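Local coordinates for FeoA (Thermococcus thioreducens, PDB 3E19), which probably takes part in regulating ferrous iron uptake as a small SH3-like beta-barrel protein of the FeoA family, at residues M34-G39 / F62-G67. Residues are numbered along the deposited sequence; the frame is centred on the assembly and turned at random.
Sequences MGLTPG and FAIGKG
Met34 lies under one face of the Phe62 ring and runs on toward Ile64, so that a single side chain spans most of this buried apolar contact. Its CB starts the overlap, 4.0 Å from Phe62 CG. CG comes next and makes the main touch, a CH-pi contact 3.9 Å from the centroid of the Phe62 ring and 26° off its normal, displaced toward the CG-CD1 rim. SD has already passed that rim: it sits obliquely to the ring as a Met-aromatic contact, 5.1 Å from the Phe62 centroid, and lies 3.8 Å from the backbone O of Ala63. The chain is extended at chi2 but bent at chi3 (-79°), which turns CE away from the ring to meet Ile64 CD1 at 3.9 Å. That same methyl of Ile64 is met tip to tip by Leu36 CD1 at 3.7 Å. The far half of the Phe62 ring extends over the Met34 backbone, with CE2 3.7 Å from Met34 O. With an alanine in place of Phe62 the ring over Met34 CB and CG is gone, and the thioether is likely to be freer to turn. No hydrogen bond joins the segments. Gly35, with positive phi, is the C-prime residue of the Schellman motif ending helix 24-32, and the turn brings Met34 and Leu36 to the side facing strand 60-64. Glu9 of a third subunit packs on Met34 and Ile64, while Val32 of a second subunit packs on Phe62. Within the chain, the contact packs the loop between helix 24-32 and strand 41-46 against strand 60-64 of the SH3-like barrel, with Leu31 of the helix and Ile55 and Ile53 of strand 53-57 extending the apolar packing.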
loop_
_atom_site.group_PDB
_atom_site.type_symbol
_atom_site.label_atom_id
_atom_site.label_comp_id
_atom_site.label_asym_id
_atom_site.label_seq_id
_atom_site.Cartn_x
_atom_site.Cartn_y
_atom_site.Cartn_z
ATOM N N MET C 34 -0.658 0.926 -18.378
ATOM C CA MET C 34 -2.139 0.895 -18.417
ATOM C C MET C 34 -2.603 -0.310 -19.211
ATOM O O MET C 34 -3.763 -0.382 -19.660
ATOM C CB MET C 34 -2.690 2.170 -19.049
ATOM C CG MET C 34 -2.665 3.381 -18.121
ATOM S SD MET C 34 -3.236 4.920 -18.949
ATOM C CE MET C 34 -1.728 5.285 -19.836
ATOM N N GLY C 35 -1.676 -1.249 -19.409
ATOM C CA GLY C 35 -1.952 -2.475 -20.161
ATOM C C GLY C 35 -2.002 -2.264 -21.672
ATOM O O GLY C 35 -2.355 -3.189 -22.413
ATOM N N LEU C 36 -1.647 -1.058 -22.148
ATOM C CA LEU C 36 -1.758 -0.724 -23.579
ATOM C C LEU C 36 -0.473 -1.104 -24.345
ATOM O O LEU C 36 0.516 -0.354 -24.395
ATOM C CB LEU C 36 -2.167 0.724 -23.758
ATOM C CG LEU C 36 -3.490 1.110 -23.128
ATOM C CD1 LEU C 36 -3.658 2.643 -23.075
ATOM C CD2 LEU C 36 -4.631 0.403 -23.877
ATOM N N THR C 37 -0.510 -2.336 -24.842
ATOM C CA THR C 37 0.509 -2.983 -25.637
ATOM C C THR C 37 -0.230 -3.771 -26.753
ATOM O O THR C 37 -1.393 -4.135 -26.576
ATOM C CB THR C 37 1.337 -3.985 -24.727
ATOM O OG1 THR C 37 2.436 -4.489 -25.414
ATOM C CG2 THR C 37 0.549 -5.139 -24.328
ATOM N N PRO C 38 0.436 -4.028 -27.891
ATOM C CA PRO C 38 -0.241 -4.789 -28.922
ATOM C C PRO C 38 -0.833 -6.105 -28.471
ATOM O O PRO C 38 -0.189 -6.907 -27.784
ATOM C CB PRO C 38 0.829 -4.920 -30.014
ATOM C CG PRO C 38 1.612 -3.706 -29.861
ATOM C CD PRO C 38 1.776 -3.623 -28.347
ATOM N N GLY C 39 -2.113 -6.261 -28.774
ATOM C CA GLY C 39 -2.886 -7.454 -28.500
ATOM C C GLY C 39 -3.823 -7.335 -27.332
ATOM O O GLY C 39 -4.726 -8.105 -27.205
ATOM N N PHE C 62 -8.677 2.822 -16.212
ATOM C CA PHE C 62 -7.679 3.854 -16.293
ATOM C C PHE C 62 -8.250 5.104 -16.937
ATOM O O PHE C 62 -9.097 5.021 -17.808
ATOM C CB PHE C 62 -6.470 3.372 -17.127
ATOM C CG PHE C 62 -5.692 2.315 -16.466
ATOM C CD1 PHE C 62 -4.849 2.637 -15.402
ATOM C CD2 PHE C 62 -5.821 0.976 -16.860
ATOM C CE1 PHE C 62 -4.139 1.640 -14.725
ATOM C CE2 PHE C 62 -5.095 -0.006 -16.192
ATOM C CZ PHE C 62 -4.246 0.347 -15.125
ATOM N N ALA C 63 -7.713 6.259 -16.567
ATOM C CA ALA C 63 -7.962 7.516 -17.291
ATOM C C ALA C 63 -6.741 7.790 -18.132
ATOM O O ALA C 63 -5.579 7.646 -17.658
ATOM C CB ALA C 63 -8.167 8.656 -16.327
ATOM N N ILE C 64 -6.970 8.173 -19.378
ATOM C CA ILE C 64 -5.890 8.532 -20.249
ATOM C C ILE C 64 -6.209 9.855 -20.922
ATOM O O ILE C 64 -7.375 10.167 -21.165
ATOM C CB ILE C 64 -5.668 7.375 -21.294
ATOM C CG1 ILE C 64 -4.447 7.632 -22.156
ATOM C CG2 ILE C 64 -6.953 7.061 -22.138
ATOM C CD1 ILE C 64 -3.977 6.332 -22.906
ATOM N N GLY C 65 -5.182 10.644 -21.202
ATOM C CA GLY C 65 -5.372 11.907 -21.873
ATOM C C GLY C 65 -5.539 11.668 -23.345
ATOM O O GLY C 65 -4.999 10.699 -23.876
ATOM N N LYS C 66 -6.271 12.551 -24.010
ATOM C CA LYS C 66 -6.466 12.455 -25.457
ATOM C C LYS C 66 -5.161 12.441 -26.221
ATOM O O LYS C 66 -5.011 11.709 -27.223
ATOM C CB LYS C 66 -7.315 13.629 -25.982
ATOM C CG LYS C 66 -8.783 13.514 -25.659
ATOM C CD LYS C 66 -9.684 13.945 -26.798
ATOM C CE LYS C 66 -11.006 13.127 -26.779
ATOM N NZ LYS C 66 -12.206 13.950 -27.165
ATOM N N GLY C 67 -4.217 13.273 -25.804
ATOM C CA GLY C 67 -2.883 13.279 -26.459
ATOM C C GLY C 67 -2.175 11.932 -26.451
ATOM O O GLY C 67 -1.776 11.430 -27.513
#